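Local coordinates for engineered protein (Artificial gene, PDB 3VB8) that is a computationally designed protein, probably made to bind an enzyme and inhibit it, at residues 36-45 against 127-135. Residues are numbered along the deposited sequence; the frame is centred on the assembly and turned at random.
Sequences WFVKPFEHSR and EKTAWVEES
Trp131 reaches from 127-135 between His43 and Pro40 of 36-45. The imidazole of His43 meets the indole's six-membered ring edge-to-face, centroids 4.4 Å apart and planes at 74°. With CG between the backbone N and the carbonyl carbon (chi1 56°), the imidazole is swung so that CE1 lies over one indole face. Pro40 CB approaches Trp131 CZ3 obliquely at 4.0 Å, while Pro40 CD packs on Val132 CB, 3.4 Å away. Proline suits this spot: its ring sets carbon against both neighbours and has no polar side-chain atom to satisfy. Val132 CG2 also packs on Phe37 CB (4.2 Å). Lys39, CG anti to its backbone nitrogen and the chain bent at chi2, carries NZ to Val132 O at 2.9 Å, nearly in line with the carbonyl (C=O...N angle 164°). Its methylenes cross the Glu134 side chain at about a right angle, OE1 4.1 Å from NZ, beyond a salt bridge. A methionine here would probably leave Val132 O without this donor and Glu134 without its nearby positive charge. Arg45 runs alongside Lys128, whose aliphatic CG lies over one guanidinium face while Lys128 NZ stays 5.1 Å from Arg45 NH2; a weak, long ion pair with Glu125 may ease the charge. Thus mainly rings and aliphatic carbon join the loop before helix 143-156 to strands 36-37 and 42-44, their connection and Arg45, with one hydrogen bond from the Lys39 ammonium to a main-chain carbonyl.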
# COMPACT_ATOMS: atom_id res chain seq x y z
N TRP A 36 6.51 -1.59 23.61
CA TRP A 36 5.07 -1.63 23.37
C TRP A 36 4.80 -0.78 22.14
O TRP A 36 5.60 0.09 21.78
CB TRP A 36 4.28 -1.08 24.58
CG TRP A 36 2.81 -0.99 24.33
CD1 TRP A 36 2.09 0.15 24.08
CD2 TRP A 36 1.87 -2.07 24.27
NE1 TRP A 36 0.76 -0.15 23.85
CE2 TRP A 36 0.60 -1.51 23.96
CE3 TRP A 36 1.98 -3.45 24.43
CZ2 TRP A 36 -0.55 -2.31 23.82
CZ3 TRP A 36 0.84 -4.24 24.29
CH2 TRP A 36 -0.40 -3.67 23.99
N PHE A 37 3.67 -1.04 21.50
CA PHE A 37 3.25 -0.32 20.29
C PHE A 37 3.33 1.20 20.43
O PHE A 37 2.89 1.76 21.43
CB PHE A 37 1.82 -0.75 19.88
CG PHE A 37 1.71 -2.23 19.56
CD1 PHE A 37 2.28 -2.76 18.40
CD2 PHE A 37 1.16 -3.11 20.48
CE1 PHE A 37 2.31 -4.15 18.17
CE2 PHE A 37 1.19 -4.49 20.25
CZ PHE A 37 1.77 -5.01 19.10
N VAL A 38 3.88 1.85 19.40
CA VAL A 38 4.01 3.30 19.37
C VAL A 38 2.64 3.87 19.15
O VAL A 38 1.81 3.22 18.52
CB VAL A 38 4.92 3.72 18.23
CG1 VAL A 38 4.85 5.20 18.04
CG2 VAL A 38 6.33 3.31 18.56
N LYS A 39 2.39 5.06 19.69
CA LYS A 39 1.08 5.68 19.54
C LYS A 39 1.08 6.63 18.36
O LYS A 39 1.96 7.45 18.24
CB LYS A 39 0.71 6.45 20.81
CG LYS A 39 -0.61 7.18 20.70
CD LYS A 39 -1.76 6.40 21.32
CE LYS A 39 -3.05 7.25 21.37
NZ LYS A 39 -4.19 6.55 22.03
N PRO A 40 0.09 6.52 17.47
CA PRO A 40 -0.02 7.40 16.28
C PRO A 40 -0.39 8.80 16.71
O PRO A 40 -1.11 8.93 17.66
CB PRO A 40 -1.14 6.75 15.48
CG PRO A 40 -1.07 5.29 15.92
CD PRO A 40 -0.88 5.43 17.40
N PHE A 41 0.08 9.84 16.03
CA PHE A 41 -0.26 11.19 16.44
C PHE A 41 -1.43 11.59 15.57
O PHE A 41 -2.13 12.56 15.83
CB PHE A 41 0.93 12.12 16.23
CG PHE A 41 1.12 12.56 14.80
CD1 PHE A 41 0.50 13.72 14.32
CD2 PHE A 41 1.92 11.82 13.91
CE1 PHE A 41 0.68 14.14 12.99
CE2 PHE A 41 2.10 12.23 12.58
CZ PHE A 41 1.47 13.39 12.12
N GLU A 42 -1.65 10.84 14.51
CA GLU A 42 -2.74 11.14 13.60
C GLU A 42 -3.17 9.88 12.87
O GLU A 42 -2.36 8.99 12.66
CB GLU A 42 -2.30 12.22 12.60
CG GLU A 42 -3.18 12.34 11.35
CD GLU A 42 -2.69 13.41 10.36
OE1 GLU A 42 -1.46 13.51 10.15
OE2 GLU A 42 -3.53 14.14 9.77
N HIS A 43 -4.44 9.81 12.50
CA HIS A 43 -4.95 8.66 11.74
C HIS A 43 -5.99 9.16 10.74
O HIS A 43 -6.80 10.03 11.07
CB HIS A 43 -5.58 7.66 12.68
CG HIS A 43 -6.68 8.25 13.51
ND1 HIS A 43 -6.50 8.59 14.83
CD2 HIS A 43 -7.97 8.52 13.22
CE1 HIS A 43 -7.64 9.06 15.32
NE2 HIS A 43 -8.54 9.02 14.36
N SER A 44 -5.98 8.61 9.53
CA SER A 44 -6.92 9.06 8.52
C SER A 44 -7.74 7.95 7.89
O SER A 44 -7.24 7.14 7.12
CB SER A 44 -6.17 9.83 7.42
OG SER A 44 -6.99 10.24 6.34
N ARG A 45 -9.01 7.92 8.22
CA ARG A 45 -9.89 6.91 7.67
C ARG A 45 -10.14 7.26 6.22
O ARG A 45 -10.37 6.40 5.38
CB ARG A 45 -11.20 6.91 8.46
CG ARG A 45 -11.13 6.17 9.80
CD ARG A 45 -12.41 6.30 10.62
NE ARG A 45 -12.30 5.58 11.89
CZ ARG A 45 -13.21 5.64 12.85
NH1 ARG A 45 -14.28 6.38 12.67
NH2 ARG A 45 -13.04 4.97 13.98
N GLU A 127 -14.15 -0.37 7.49
CA GLU A 127 -14.18 1.04 7.13
C GLU A 127 -13.69 1.89 8.27
O GLU A 127 -14.23 2.97 8.53
CB GLU A 127 -15.60 1.46 6.74
CG GLU A 127 -15.86 1.42 5.24
CD GLU A 127 -17.32 1.63 4.87
OE1 GLU A 127 -18.07 2.24 5.66
OE2 GLU A 127 -17.72 1.18 3.77
N LYS A 128 -12.67 1.39 8.95
CA LYS A 128 -12.09 2.08 10.11
C LYS A 128 -10.59 1.90 10.06
O LYS A 128 -10.09 1.17 9.22
CB LYS A 128 -12.65 1.44 11.39
CG LYS A 128 -12.92 2.39 12.54
CD LYS A 128 -13.99 1.78 13.46
CE LYS A 128 -15.35 1.72 12.76
NZ LYS A 128 -16.43 1.15 13.62
N THR A 129 -9.87 2.57 10.97
CA THR A 129 -8.42 2.41 11.06
C THR A 129 -8.16 1.78 12.40
O THR A 129 -9.05 1.70 13.25
CB THR A 129 -7.61 3.76 11.00
OG1 THR A 129 -8.02 4.61 12.07
CG2 THR A 129 -7.79 4.47 9.67
N ALA A 130 -6.93 1.32 12.60
CA ALA A 130 -6.59 0.69 13.85
C ALA A 130 -6.37 1.79 14.88
O ALA A 130 -6.19 2.94 14.51
CB ALA A 130 -5.32 -0.19 13.66
N TRP A 131 -6.42 1.46 16.18
CA TRP A 131 -6.19 2.46 17.21
C TRP A 131 -5.32 1.98 18.34
O TRP A 131 -5.76 1.19 19.18
CB TRP A 131 -7.49 3.00 17.80
CG TRP A 131 -7.26 4.31 18.45
CD1 TRP A 131 -7.81 4.77 19.62
CD2 TRP A 131 -6.44 5.37 17.95
NE1 TRP A 131 -7.38 6.06 19.88
CE2 TRP A 131 -6.54 6.45 18.87
CE3 TRP A 131 -5.62 5.52 16.82
CZ2 TRP A 131 -5.85 7.66 18.67
CZ3 TRP A 131 -4.94 6.71 16.63
CH2 TRP A 131 -5.06 7.76 17.54
N VAL A 132 -4.10 2.50 18.39
CA VAL A 132 -3.18 2.12 19.43
C VAL A 132 -3.76 2.66 20.71
O VAL A 132 -3.86 3.86 20.87
CB VAL A 132 -1.78 2.73 19.19
CG1 VAL A 132 -1.01 2.78 20.47
CG2 VAL A 132 -1.01 1.90 18.20
N GLU A 133 -4.17 1.77 21.60
CA GLU A 133 -4.73 2.18 22.86
C GLU A 133 -3.58 2.41 23.82
O GLU A 133 -2.75 1.53 23.99
CB GLU A 133 -5.65 1.08 23.40
CG GLU A 133 -6.95 0.93 22.60
CD GLU A 133 -7.80 -0.24 23.05
OE1 GLU A 133 -8.06 -0.34 24.27
OE2 GLU A 133 -8.21 -1.05 22.19
N GLU A 134 -3.54 3.60 24.42
CA GLU A 134 -2.49 3.93 25.39
C GLU A 134 -2.63 2.82 26.38
O GLU A 134 -3.43 2.92 27.30
CB GLU A 134 -2.76 5.28 26.06
CG GLU A 134 -1.55 6.00 26.65
CD GLU A 134 -0.53 6.40 25.58
OE1 GLU A 134 -0.94 6.89 24.51
OE2 GLU A 134 0.69 6.22 25.81
N SER A 135 -1.89 1.74 26.17
CA SER A 135 -2.02 0.60 27.06
C SER A 135 -0.97 0.41 28.18
O SER A 135 -0.03 1.19 28.36
CB SER A 135 -2.10 -0.67 26.23
OG SER A 135 -3.25 -0.64 25.41